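Local coordinates for protein N-terminal acetyltransferase B complex subunit MDM20 (Candida albicans, PDB 5K04) that probably serves as the auxiliary, non-catalytic subunit of the NatB complex, which acetylates protein N-termini, at residues V608-N611 with L612-L616; L616-N619 with L620-T624; E632-S635 with L636-L640; E671-K674 with I675-L679; M688-L691 with V692-V695. One frame throughout, in Å; residues are numbered along the deposited sequence.

Interaction 1: V608-N611 with L612-L616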
loop_
_atom_site.group_PDB
_atom_site.type_symbol
_atom_site.label_atom_id
_atom_site.label_comp_id
_atom_site.label_asym_id
_atom_site.label_seq_id
_atom_site.Cartn_x
_atom_site.Cartn_y
_atom_site.Cartn_z
ATOM N N VAL A 608 -26.672 8.196 13.574
ATOM C CA VAL A 608 -27.549 9.337 13.840
ATOM C C VAL A 608 -26.723 10.579 14.133
ATOM O O VAL A 608 -26.949 11.649 13.554
ATOM C CB VAL A 608 -28.520 9.032 14.993
ATOM C CG1 VAL A 608 -29.465 10.184 15.190
ATOM C CG2 VAL A 608 -29.314 7.756 14.720
ATOM N N PHE A 609 -25.716 10.441 15.004
ATOM C CA PHE A 609 -24.957 11.616 15.410
ATOM C C PHE A 609 -24.169 12.202 14.248
ATOM O O PHE A 609 -24.138 13.426 14.067
ATOM C CB PHE A 609 -24.013 11.314 16.566
ATOM C CG PHE A 609 -23.181 12.501 16.946
ATOM C CD1 PHE A 609 -23.788 13.637 17.484
ATOM C CD2 PHE A 609 -21.812 12.516 16.734
ATOM C CE1 PHE A 609 -23.046 14.749 17.818
ATOM C CE2 PHE A 609 -21.054 13.637 17.080
ATOM C CZ PHE A 609 -21.676 14.752 17.618
ATOM N N ASP A 610 -23.516 11.345 13.457
ATOM C CA ASP A 610 -22.745 11.840 12.322
ATOM C C ASP A 610 -23.640 12.517 11.289
ATOM O O ASP A 610 -23.228 13.506 10.680
ATOM C CB ASP A 610 -21.933 10.710 11.687
ATOM C CG ASP A 610 -20.545 10.557 12.323
ATOM O OD1 ASP A 610 -20.068 11.514 12.976
ATOM O OD2 ASP A 610 -19.928 9.480 12.165
ATOM N N ASN A 611 -24.869 12.024 11.093
ATOM C CA ASN A 611 -25.795 12.718 10.195
ATOM C C ASN A 611 -26.117 14.121 10.713
ATOM O O ASN A 611 -26.194 15.073 9.933
ATOM C CB ASN A 611 -27.073 11.892 9.996
ATOM C CG ASN A 611 -26.966 10.917 8.799
ATOM O OD1 ASN A 611 -26.287 11.200 7.802
ATOM N ND2 ASN A 611 -27.625 9.774 8.907
ATOM N N LEU A 612 -26.282 14.272 12.036
ATOM C CA LEU A 612 -26.520 15.593 12.607
ATOM C C LEU A 612 -25.278 16.476 12.504
ATOM O O LEU A 612 -25.370 17.651 12.135
ATOM C CB LEU A 612 -26.957 15.450 14.060
ATOM C CG LEU A 612 -27.040 16.709 14.928
ATOM C CD1 LEU A 612 -28.198 17.580 14.487
ATOM C CD2 LEU A 612 -27.191 16.315 16.398
ATOM N N LEU A 613 -24.107 15.918 12.819
ATOM C CA LEU A 613 -22.857 16.671 12.769
ATOM C C LEU A 613 -22.665 17.351 11.417
ATOM O O LEU A 613 -22.327 18.541 11.345
ATOM C CB LEU A 613 -21.678 15.732 13.065
ATOM C CG LEU A 613 -20.279 16.390 13.123
ATOM C CD1 LEU A 613 -20.180 17.395 14.276
ATOM C CD2 LEU A 613 -19.147 15.356 13.204
ATOM N N TYR A 614 -22.864 16.600 10.327
ATOM C CA TYR A 614 -22.540 17.131 9.012
ATOM C C TYR A 614 -23.638 18.030 8.478
ATOM O O TYR A 614 -23.360 18.914 7.663
ATOM C CB TYR A 614 -22.203 15.981 8.057
ATOM C CG TYR A 614 -20.874 15.384 8.459
ATOM C CD1 TYR A 614 -19.699 16.143 8.372
ATOM C CD2 TYR A 614 -20.789 14.096 8.990
ATOM C CE1 TYR A 614 -18.473 15.629 8.793
ATOM C CE2 TYR A 614 -19.561 13.572 9.407
ATOM C CZ TYR A 614 -18.405 14.339 9.304
ATOM O OH TYR A 614 -17.199 13.807 9.717
ATOM N N LYS A 615 -24.874 17.835 8.944
ATOM C CA LYS A 615 -25.904 18.838 8.719
ATOM C C LYS A 615 -25.569 20.136 9.461
ATOM O O LYS A 615 -25.653 21.228 8.884
ATOM C CB LYS A 615 -27.262 18.283 9.146
ATOM C CG LYS A 615 -28.428 19.232 8.887
ATOM C CD LYS A 615 -29.773 18.523 9.106
ATOM C CE LYS A 615 -30.957 19.482 9.026
ATOM N NZ LYS A 615 -31.180 20.048 7.673
ATOM N N LEU A 616 -25.167 20.033 10.733
ATOM C CA LEU A 616 -24.683 21.204 11.460
ATOM C C LEU A 616 -23.560 21.890 10.691
ATOM O O LEU A 616 -23.608 23.101 10.460
ATOM C CB LEU A 616 -24.213 20.803 12.863
ATOM C CG LEU A 616 -25.288 20.318 13.863
ATOM C CD1 LEU A 616 -24.696 20.045 15.244
ATOM C CD2 LEU A 616 -26.461 21.290 13.964
HETATM O O HOH W 1 -17.309 11.510 11.540
#

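Interaction 2: L616-N619 with L620-T624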
loop_
_atom_site.group_PDB
_atom_site.type_symbol
_atom_site.label_atom_id
_atom_site.label_comp_id
_atom_site.label_asym_id
_atom_site.label_seq_id
_atom_site.Cartn_x
_atom_site.Cartn_y
_atom_site.Cartn_z
ATOM N N LEU A 616 -25.167 20.033 10.733
ATOM C CA LEU A 616 -24.683 21.204 11.460
ATOM C C LEU A 616 -23.560 21.890 10.691
ATOM O O LEU A 616 -23.608 23.101 10.460
ATOM C CB LEU A 616 -24.213 20.803 12.863
ATOM C CG LEU A 616 -25.288 20.318 13.863
ATOM C CD1 LEU A 616 -24.696 20.045 15.244
ATOM C CD2 LEU A 616 -26.461 21.290 13.964
ATOM N N TYR A 617 -22.561 21.115 10.244
ATOM C CA TYR A 617 -21.472 21.691 9.458
ATOM C C TYR A 617 -22.008 22.406 8.222
ATOM O O TYR A 617 -21.677 23.570 7.970
ATOM C CB TYR A 617 -20.469 20.616 9.054
ATOM C CG TYR A 617 -19.278 20.442 9.989
ATOM C CD1 TYR A 617 -18.385 21.486 10.234
ATOM C CD2 TYR A 617 -19.015 19.210 10.578
ATOM C CE1 TYR A 617 -17.269 21.309 11.064
ATOM C CE2 TYR A 617 -17.910 19.021 11.402
ATOM C CZ TYR A 617 -17.044 20.070 11.651
ATOM O OH TYR A 617 -15.972 19.868 12.489
ATOM N N PHE A 618 -22.876 21.738 7.467
ATOM C CA PHE A 618 -23.376 22.317 6.225
ATOM C C PHE A 618 -24.064 23.655 6.479
ATOM O O PHE A 618 -23.809 24.641 5.779
ATOM C CB PHE A 618 -24.327 21.331 5.532
ATOM C CG PHE A 618 -24.964 21.881 4.276
ATOM C CD1 PHE A 618 -24.282 21.864 3.064
ATOM C CD2 PHE A 618 -26.233 22.439 4.313
ATOM C CE1 PHE A 618 -24.858 22.374 1.902
ATOM C CE2 PHE A 618 -26.820 22.954 3.163
ATOM C CZ PHE A 618 -26.124 22.919 1.947
ATOM N N ASN A 619 -24.944 23.705 7.483
ATOM C CA ASN A 619 -25.627 24.952 7.808
ATOM C C ASN A 619 -24.640 26.021 8.244
ATOM O O ASN A 619 -24.823 27.212 7.943
ATOM C CB ASN A 619 -26.670 24.703 8.903
ATOM C CG ASN A 619 -27.857 23.897 8.399
ATOM O OD1 ASN A 619 -27.729 23.100 7.473
ATOM N ND2 ASN A 619 -29.022 24.138 8.981
ATOM N N LEU A 620 -23.589 25.611 8.964
ATOM C CA LEU A 620 -22.609 26.560 9.478
ATOM C C LEU A 620 -21.826 27.199 8.342
ATOM O O LEU A 620 -21.595 28.415 8.341
ATOM C CB LEU A 620 -21.666 25.851 10.450
ATOM C CG LEU A 620 -20.491 26.674 10.991
ATOM C CD1 LEU A 620 -20.999 27.895 11.768
ATOM C CD2 LEU A 620 -19.558 25.816 11.848
ATOM N N LEU A 621 -21.425 26.392 7.358
ATOM C CA LEU A 621 -20.602 26.887 6.265
ATOM C C LEU A 621 -21.420 27.721 5.291
ATOM O O LEU A 621 -20.933 28.734 4.783
ATOM C CB LEU A 621 -19.941 25.704 5.560
ATOM C CG LEU A 621 -19.088 24.842 6.501
ATOM C CD1 LEU A 621 -18.738 23.511 5.861
ATOM C CD2 LEU A 621 -17.820 25.582 6.901
ATOM N N LYS A 622 -22.670 27.310 5.035
ATOM C CA LYS A 622 -23.548 28.056 4.135
ATOM C C LYS A 622 -23.805 29.466 4.660
ATOM O O LYS A 622 -23.806 30.439 3.896
ATOM C CB LYS A 622 -24.867 27.294 3.947
ATOM C CG LYS A 622 -25.038 26.671 2.558
ATOM C CD LYS A 622 -26.491 26.340 2.251
ATOM C CE LYS A 622 -27.084 27.207 1.155
ATOM N NZ LYS A 622 -26.867 26.664 -0.213
ATOM N N ILE A 623 -23.994 29.588 5.973
ATOM C CA ILE A 623 -24.298 30.860 6.614
ATOM C C ILE A 623 -23.079 31.772 6.665
ATOM O O ILE A 623 -23.211 32.998 6.588
ATOM C CB ILE A 623 -24.844 30.551 8.015
ATOM C CG1 ILE A 623 -26.331 30.243 7.966
ATOM C CG2 ILE A 623 -24.540 31.624 8.987
ATOM C CD1 ILE A 623 -26.748 29.505 9.200
ATOM N N THR A 624 -21.882 31.204 6.785
ATOM C CA THR A 624 -20.658 31.992 6.896
ATOM C C THR A 624 -19.914 32.183 5.579
ATOM O O THR A 624 -19.211 33.184 5.429
ATOM C CB THR A 624 -19.708 31.337 7.898
ATOM O OG1 THR A 624 -19.465 29.980 7.502
ATOM C CG2 THR A 624 -20.328 31.366 9.295
#

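Interaction 3: E632-S635 with L636-L640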
loop_
_atom_site.group_PDB
_atom_site.type_symbol
_atom_site.label_atom_id
_atom_site.label_comp_id
_atom_site.label_asym_id
_atom_site.label_seq_id
_atom_site.Cartn_x
_atom_site.Cartn_y
_atom_site.Cartn_z
ATOM N N GLU A 632 -33.110 32.530 4.112
ATOM C CA GLU A 632 -32.311 31.313 4.051
ATOM C C GLU A 632 -31.341 31.253 5.222
ATOM O O GLU A 632 -31.195 30.207 5.867
ATOM C CB GLU A 632 -31.567 31.245 2.714
ATOM C CG GLU A 632 -32.481 31.332 1.491
ATOM C CD GLU A 632 -31.725 31.616 0.200
ATOM O OE1 GLU A 632 -30.853 32.515 0.198
ATOM O OE2 GLU A 632 -32.003 30.938 -0.812
ATOM N N THR A 633 -30.684 32.384 5.521
ATOM C CA THR A 633 -29.793 32.490 6.677
ATOM C C THR A 633 -30.499 32.057 7.963
ATOM O O THR A 633 -29.967 31.270 8.759
ATOM C CB THR A 633 -29.295 33.941 6.808
ATOM O OG1 THR A 633 -28.699 34.375 5.578
ATOM C CG2 THR A 633 -28.283 34.078 7.938
ATOM N N GLN A 634 -31.717 32.567 8.170
ATOM C CA GLN A 634 -32.430 32.328 9.418
ATOM C C GLN A 634 -32.874 30.876 9.536
ATOM O O GLN A 634 -32.829 30.302 10.631
ATOM C CB GLN A 634 -33.614 33.290 9.522
ATOM C CG GLN A 634 -33.182 34.691 9.877
ATOM C CD GLN A 634 -32.472 34.720 11.232
ATOM O OE1 GLN A 634 -32.972 34.177 12.216
ATOM N NE2 GLN A 634 -31.298 35.338 11.278
ATOM N N SER A 635 -33.288 30.253 8.426
ATOM C CA SER A 635 -33.693 28.849 8.501
ATOM C C SER A 635 -32.510 27.962 8.871
ATOM O O SER A 635 -32.574 27.197 9.838
ATOM C CB SER A 635 -34.328 28.388 7.189
ATOM O OG SER A 635 -33.441 28.578 6.106
ATOM N N LEU A 636 -31.415 28.063 8.115
ATOM C CA LEU A 636 -30.218 27.288 8.440
ATOM C C LEU A 636 -29.719 27.591 9.851
ATOM O O LEU A 636 -29.265 26.688 10.568
ATOM C CB LEU A 636 -29.135 27.576 7.404
ATOM C CG LEU A 636 -29.563 27.139 5.999
ATOM C CD1 LEU A 636 -28.587 27.605 4.940
ATOM C CD2 LEU A 636 -29.732 25.622 5.970
ATOM N N TYR A 637 -29.816 28.853 10.281
ATOM C CA TYR A 637 -29.287 29.201 11.593
ATOM C C TYR A 637 -30.190 28.710 12.720
ATOM O O TYR A 637 -29.688 28.341 13.792
ATOM C CB TYR A 637 -29.068 30.711 11.687
ATOM C CG TYR A 637 -29.028 31.219 13.102
ATOM C CD1 TYR A 637 -27.951 30.930 13.926
ATOM C CD2 TYR A 637 -30.080 31.969 13.624
ATOM C CE1 TYR A 637 -27.912 31.371 15.224
ATOM C CE2 TYR A 637 -30.049 32.426 14.939
ATOM C CZ TYR A 637 -28.953 32.125 15.726
ATOM O OH TYR A 637 -28.867 32.555 17.022
ATOM N N ASN A 638 -31.514 28.707 12.497
ATOM C CA ASN A 638 -32.444 28.202 13.506
ATOM C C ASN A 638 -32.165 26.737 13.831
ATOM O O ASN A 638 -32.245 26.326 14.994
ATOM C CB ASN A 638 -33.895 28.365 13.032
ATOM C CG ASN A 638 -34.475 29.765 13.308
ATOM O OD1 ASN A 638 -33.918 30.565 14.065
ATOM N ND2 ASN A 638 -35.610 30.049 12.688
ATOM N N TYR A 639 -31.824 25.934 12.815
ATOM C CA TYR A 639 -31.527 24.530 13.073
ATOM C C TYR A 639 -30.285 24.379 13.946
ATOM O O TYR A 639 -30.248 23.525 14.839
ATOM C CB TYR A 639 -31.375 23.771 11.758
ATOM C CG TYR A 639 -31.333 22.266 11.960
ATOM C CD1 TYR A 639 -30.126 21.601 12.188
ATOM C CD2 TYR A 639 -32.500 21.506 11.914
ATOM C CE1 TYR A 639 -30.091 20.220 12.373
ATOM C CE2 TYR A 639 -32.478 20.132 12.097
ATOM C CZ TYR A 639 -31.276 19.491 12.331
ATOM O OH TYR A 639 -31.257 18.125 12.507
ATOM N N LEU A 640 -29.259 25.207 13.711
ATOM C CA LEU A 640 -28.090 25.215 14.594
ATOM C C LEU A 640 -28.479 25.629 16.011
ATOM O O LEU A 640 -28.014 25.042 16.991
ATOM C CB LEU A 640 -27.012 26.157 14.044
ATOM C CG LEU A 640 -26.277 25.734 12.761
ATOM C CD1 LEU A 640 -25.803 26.954 11.974
ATOM C CD2 LEU A 640 -25.080 24.850 13.081
#

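Interaction 4: E671-K674 with I675-L679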
loop_
_atom_site.group_PDB
_atom_site.type_symbol
_atom_site.label_atom_id
_atom_site.label_comp_id
_atom_site.label_asym_id
_atom_site.label_seq_id
_atom_site.Cartn_x
_atom_site.Cartn_y
_atom_site.Cartn_z
ATOM N N GLU A 671 -13.828 19.541 17.653
ATOM C CA GLU A 671 -13.335 20.140 16.419
ATOM C C GLU A 671 -14.387 21.059 15.811
ATOM O O GLU A 671 -14.074 22.167 15.348
ATOM C CB GLU A 671 -12.934 19.031 15.442
ATOM C CG GLU A 671 -12.560 19.476 14.034
ATOM C CD GLU A 671 -12.304 18.290 13.082
ATOM O OE1 GLU A 671 -13.054 17.294 13.135
ATOM O OE2 GLU A 671 -11.349 18.370 12.274
ATOM N N PHE A 672 -15.648 20.618 15.826
ATOM C CA PHE A 672 -16.733 21.431 15.290
ATOM C C PHE A 672 -16.859 22.754 16.043
ATOM O O PHE A 672 -17.121 23.800 15.440
ATOM C CB PHE A 672 -18.042 20.645 15.340
ATOM C CG PHE A 672 -19.265 21.478 15.044
ATOM C CD1 PHE A 672 -19.936 22.157 16.068
ATOM C CD2 PHE A 672 -19.753 21.580 13.749
ATOM C CE1 PHE A 672 -21.062 22.918 15.799
ATOM C CE2 PHE A 672 -20.881 22.346 13.472
ATOM C CZ PHE A 672 -21.533 23.018 14.499
ATOM N N ILE A 673 -16.682 22.727 17.365
ATOM C CA ILE A 673 -16.794 23.957 18.147
ATOM C C ILE A 673 -15.607 24.869 17.878
ATOM O O ILE A 673 -15.752 26.095 17.822
ATOM C CB ILE A 673 -16.925 23.619 19.639
ATOM C CG1 ILE A 673 -18.221 22.862 19.880
ATOM C CG2 ILE A 673 -16.897 24.887 20.483
ATOM C CD1 ILE A 673 -18.257 22.205 21.217
ATOM N N LYS A 674 -14.415 24.288 17.705
ATOM C CA LYS A 674 -13.263 25.100 17.328
ATOM C C LYS A 674 -13.516 25.816 16.004
ATOM O O LYS A 674 -13.147 26.984 15.840
ATOM C CB LYS A 674 -12.003 24.231 17.229
ATOM C CG LYS A 674 -11.556 23.555 18.518
ATOM C CD LYS A 674 -11.146 24.554 19.572
ATOM C CE LYS A 674 -10.583 23.844 20.789
ATOM N NZ LYS A 674 -10.144 24.819 21.832
ATOM N N ILE A 675 -14.146 25.123 15.051
ATOM C CA ILE A 675 -14.440 25.712 13.749
ATOM C C ILE A 675 -15.534 26.777 13.869
ATOM O O ILE A 675 -15.473 27.829 13.216
ATOM C CB ILE A 675 -14.806 24.587 12.761
ATOM C CG1 ILE A 675 -13.573 23.716 12.496
ATOM C CG2 ILE A 675 -15.375 25.122 11.443
ATOM C CD1 ILE A 675 -13.883 22.451 11.718
ATOM N N VAL A 676 -16.536 26.538 14.723
ATOM C CA VAL A 676 -17.517 27.581 15.031
ATOM C C VAL A 676 -16.810 28.856 15.487
ATOM O O VAL A 676 -17.128 29.965 15.039
ATOM C CB VAL A 676 -18.518 27.085 16.093
ATOM C CG1 VAL A 676 -19.280 28.256 16.703
ATOM C CG2 VAL A 676 -19.492 26.067 15.498
ATOM N N LYS A 677 -15.827 28.710 16.386
ATOM C CA LYS A 677 -15.128 29.880 16.910
ATOM C C LYS A 677 -14.270 30.534 15.839
ATOM O O LYS A 677 -14.196 31.765 15.765
ATOM C CB LYS A 677 -14.286 29.489 18.126
ATOM C CG LYS A 677 -15.155 29.060 19.301
ATOM C CD LYS A 677 -14.360 28.616 20.517
ATOM C CE LYS A 677 -15.309 28.338 21.669
ATOM N NZ LYS A 677 -14.592 27.913 22.900
ATOM N N LEU A 678 -13.625 29.730 14.992
ATOM C CA LEU A 678 -12.820 30.293 13.914
ATOM C C LEU A 678 -13.685 31.133 12.977
ATOM O O LEU A 678 -13.341 32.276 12.643
ATOM C CB LEU A 678 -12.108 29.163 13.170
ATOM C CG LEU A 678 -11.060 29.455 12.093
ATOM C CD1 LEU A 678 -10.199 28.243 11.881
ATOM C CD2 LEU A 678 -11.727 29.808 10.794
ATOM N N LEU A 679 -14.828 30.584 12.559
ATOM C CA LEU A 679 -15.711 31.305 11.649
ATOM C C LEU A 679 -16.335 32.526 12.315
ATOM O O LEU A 679 -16.537 33.556 11.658
ATOM C CB LEU A 679 -16.788 30.363 11.125
ATOM C CG LEU A 679 -16.227 29.310 10.162
ATOM C CD1 LEU A 679 -17.246 28.233 9.869
ATOM C CD2 LEU A 679 -15.769 29.983 8.867
#

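Interaction 5: M688-L691 with V692-V695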
loop_
_atom_site.group_PDB
_atom_site.type_symbol
_atom_site.label_atom_id
_atom_site.label_comp_id
_atom_site.label_asym_id
_atom_site.label_seq_id
_atom_site.Cartn_x
_atom_site.Cartn_y
_atom_site.Cartn_z
ATOM N N MET A 688 -23.662 34.243 14.747
ATOM C CA MET A 688 -22.463 33.477 15.091
ATOM C C MET A 688 -22.053 33.701 16.545
ATOM O O MET A 688 -21.646 32.755 17.234
ATOM C CB MET A 688 -21.310 33.836 14.158
ATOM C CG MET A 688 -21.504 33.363 12.730
ATOM S SD MET A 688 -21.888 31.631 12.595
ATOM C CE MET A 688 -20.358 31.042 13.224
ATOM N N ASN A 689 -22.148 34.946 17.030
ATOM C CA ASN A 689 -21.862 35.206 18.438
ATOM C C ASN A 689 -22.821 34.451 19.345
ATOM O O ASN A 689 -22.453 34.070 20.459
ATOM C CB ASN A 689 -21.923 36.698 18.729
ATOM C CG ASN A 689 -20.752 37.445 18.141
ATOM O OD1 ASN A 689 -19.652 36.900 18.024
ATOM N ND2 ASN A 689 -20.981 38.700 17.751
ATOM N N GLN A 690 -24.046 34.205 18.881
ATOM C CA GLN A 690 -24.977 33.418 19.676
ATOM C C GLN A 690 -24.598 31.940 19.668
ATOM O O GLN A 690 -24.756 31.249 20.684
ATOM C CB GLN A 690 -26.403 33.636 19.169
ATOM C CG GLN A 690 -27.473 32.836 19.897
ATOM C CD GLN A 690 -27.481 33.065 21.394
ATOM O OE1 GLN A 690 -26.981 34.078 21.889
ATOM N NE2 GLN A 690 -28.059 32.118 22.125
ATOM N N LEU A 691 -24.081 31.435 18.539
ATOM C CA LEU A 691 -23.580 30.062 18.530
ATOM C C LEU A 691 -22.353 29.927 19.424
ATOM O O LEU A 691 -22.212 28.934 20.147
ATOM C CB LEU A 691 -23.253 29.610 17.108
ATOM C CG LEU A 691 -24.375 29.664 16.075
ATOM C CD1 LEU A 691 -23.914 29.072 14.730
ATOM C CD2 LEU A 691 -25.611 28.963 16.610
ATOM N N VAL A 692 -21.453 30.920 19.388
ATOM C CA VAL A 692 -20.331 30.928 20.324
ATOM C C VAL A 692 -20.847 30.899 21.755
ATOM O O VAL A 692 -20.300 30.198 22.617
ATOM C CB VAL A 692 -19.419 32.143 20.064
ATOM C CG1 VAL A 692 -18.397 32.314 21.190
ATOM C CG2 VAL A 692 -18.708 31.995 18.727
ATOM N N ASN A 693 -21.935 31.630 22.020
ATOM C CA ASN A 693 -22.523 31.632 23.357
ATOM C C ASN A 693 -23.131 30.280 23.700
ATOM O O ASN A 693 -23.012 29.811 24.838
ATOM C CB ASN A 693 -23.582 32.729 23.475
ATOM C CG ASN A 693 -22.976 34.102 23.720
ATOM O OD1 ASN A 693 -21.886 34.235 24.295
ATOM N ND2 ASN A 693 -23.689 35.140 23.283
ATOM N N LEU A 694 -23.793 29.647 22.728
ATOM C CA LEU A 694 -24.475 28.384 22.983
ATOM C C LEU A 694 -23.498 27.265 23.320
ATOM O O LEU A 694 -23.830 26.375 24.114
ATOM C CB LEU A 694 -25.314 27.991 21.773
ATOM C CG LEU A 694 -26.669 28.671 21.616
ATOM C CD1 LEU A 694 -27.396 28.123 20.404
ATOM C CD2 LEU A 694 -27.489 28.447 22.867
ATOM N N VAL A 695 -22.302 27.280 22.717
ATOM C CA VAL A 695 -21.325 26.216 22.958
ATOM C C VAL A 695 -20.572 26.394 24.264
ATOM O O VAL A 695 -19.954 25.435 24.739
ATOM C CB VAL A 695 -20.318 26.109 21.797
ATOM C CG1 VAL A 695 -21.048 25.916 20.455
ATOM C CG2 VAL A 695 -19.407 27.318 21.758
#

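Interaction 1: V608-N611 with L612-L616
Asp610 and Tyr614 meet across the first turns of helix 608-625, an i to i+4 pair in an all-helical subunit. Their side chains run alongside each other in the same direction, with the carboxylate and the phenol ring turned 45° apart. A water spans the two ends: it donates to Asp610 OD1 at 3.1 Å and is hydrogen-bonded to Tyr614 OH at 2.9 Å. The ring keeps low over the backbone because Tyr614 places CG opposite its own carbonyl carbon (chi1 -70°), which brings CD2 to 3.0 Å from Asp610 O. That same oxygen accepts the helical bond from Tyr614 N (3.1 Å). Leu613 packs against both through a single methyl: its CD2 sits 4.1 Å above the plane of the Tyr614 ring, displaced toward the rim, and 4.0 Å from Asp610 OD1.

Further out, Asp610 N is bonded to Ser607 OG just ahead of the first turn, which helps fix the start of the helix. Phe606 meets the Tyr614 ring with the planes about 30° apart, and helix 571-584 adds Ala573, Leu576 and Lys577 around it. On another side of the helix, Lys615 makes a cation-pi contact with Tyr639. Phe609 and Leu612 touch more loosely, Phe609 CD1 standing 4.5 Å from Leu612 CD2.

Interaction 2: L616-N619 with L620-T624
Phe618 swings its ring opposite its backbone N (chi1 176°), while Lys622 departs from a staggered first torsion (chi1 -109°) and bends again further out; together these rotations lay the aliphatic chain of the lysine beside the ring, one helical turn on. Lys622 CG lies over one face of Phe618, and Lys622 CD comes within 3.5 Å of both Phe618 CE2 and CZ. Asn619 approaches the same ring at its edge, with OD1 in the ring plane. Its ND2 bonds instead to Leu636 O in helix 630-643.

Ile623 closes over the turn above Asn619: CD1 is 3.2 Å from Asn619 O, which also takes the backbone bond from Ile623 N. At Leu620 O two donors converge, Thr624 N at 3.2 Å and Thr624 OG1 at 2.8 Å, arriving from opposite faces of the carbonyl plane. Tyr617 packs on Ile675 and Leu620 on Val676 of helix 661-682.

Chemically, the hydroxyl of a buried threonine is thus satisfied within its own helix, and the amide of a buried asparagine joins two helices. The Phe618 contact is made by the lysine methylenes CG and CD, so its closest part is carbon on carbon.

Interaction 3: E632-S635 with L636-L640
Tyr637 packs beside Gln634 on helix 630-643, and its side chain can be followed outward atom by atom. CB rests 3.1 Å from Thr633 O, the carbonyl one turn back that also accepts from Tyr637 N. With CG opposite the backbone N (chi1 158°), the ring then runs along Gln634: Gln634 OE1 approaches CD2 at 3.9 Å, at the edge and near the ring plane, while the amide is turned 64° from the ring. CE1, across the ring from CD2, meets Leu691, and OH ends against Gln690, both of helix 686-695.

The Gln634 side chain bends back beside the ring. Asn638 passes Gln634 at a slant, and their amide planes are nearly perpendicular (84°); Asn638 CG hangs 3.2 Å from Gln634 O. Ser635 holds OG between its backbone N and carbonyl carbon; from there the hydroxyl donates to Glu632 O at 2.8 Å. The carbonyl is shared, because Leu636 N also binds Glu632 O, at 3.1 Å. Thr633 OG1 bonds back to Asn629 O.

Gln634, Ser635 and Asn638 lie on the exposed side of the helix. Tyr637 and Leu640 pack on Leu691 of helix 686-695, whereas Leu636 turns to Lys622 and Ile623 of helix 608-625.

Interaction 4: E671-K674 with I675-L679
Helix 661-682 carries, one turn apart, a CH-pi contact between Phe672 and Val676 within the helical bundle near the C-terminus. Val676 CG2 stands 4.0 Å from the centroid of the Phe672 ring and 30° off its normal, placing the methyl over the face; the nearest ring atom is CE1. Two torsions set this up: Phe672 turns its ring opposite the backbone N, and Val676 sets CG1 opposite its own backbone N (chi1 164°), which leaves CG2 opposite the carbonyl carbon and directed at the preceding turn, 3.3 Å from Phe672 O. Tyr617 meets the Phe672 ring edge-to-face from helix 608-625.

On a second side Glu671 and Ile675 run alongside each other, with Glu671 CG 4.0 Å from Ile675 CD1. The extended chain then delivers the buried carboxylate to three polar partners: OE1 forms a salt bridge with Lys577 and a hydrogen bond with Gln517, and OE2 bonds to Tyr581 OH. These ties probably favour the charged acid.

The partly exposed side holds two lysines. Lys674 NZ and Lys677 NZ lie 5.5 Å apart, like charges not in contact that may repel weakly. Lys677 runs fully extended beside Ile673, whose CG2 touches the lysine CE at 4.0 Å.

Interaction 5: M688-L691 with V692-V695
Gln690 folds its side chain so that one amide serves two residues of the next turn. Its first torsion sends CG away from the backbone N (chi1 178°), and a bend at chi2 (56°) turns the amide along the helix. NE2 then packs 3.8 Å from both CG and CD2 of Leu694, whose side chain passes across it at a slant. OE1 points to Asn693, 3.7 Å from ND2; at that length the approach is polar but loose. The two side chains cross at about a right angle, their amide planes 68° apart.

Leu694 keeps CG next to its own backbone N, which brings CG to 3.3 Å from Gln690 O, the carbonyl that also accepts from Leu694 N. Leu691 takes a similar first torsion, and its CD2 brushes Leu694 CD1 at 4.3 Å. Val695 sets CG1 3.2 Å from Leu691 O and its other methyl in the position flanked by both backbone arms. Met688 is curled at all three torsions, and the resulting hook leads CE to Leu620 of helix 608-625.

Leu691 meets Leu644, Val692 meets Ala680, and Val695 meets Ile673. The buried apolar row beside an outer polar row is that of an amphipathic helix, here the second arm of an antiparallel alpha-alpha hairpin with helix 661-682.

In the fold
The five contacts come in chain order on four helices. Interactions 1 and 2 follow each other on helix 608-625, sharing Leu616, with centres about 12 Å apart; interaction 3 lies on the next helix, 630-643, and interactions 4 and 5 on the consecutive helices 661-682 and 686-695. Centres range from about 9 Å (2 and 3) to about 18 Å (1 and 5), and only 1 and 5 do not touch or overlap. Helices 661-682 and 686-695 run roughly antiparallel, while 608-625 and 630-643 are broadly opposed but considerably slanted; Leu616, Leu620, Phe672 and Met688 link the pairs. All five centres lie about 27 to 40 Å from the chain centre, forming one helical bundle toward the C-terminus.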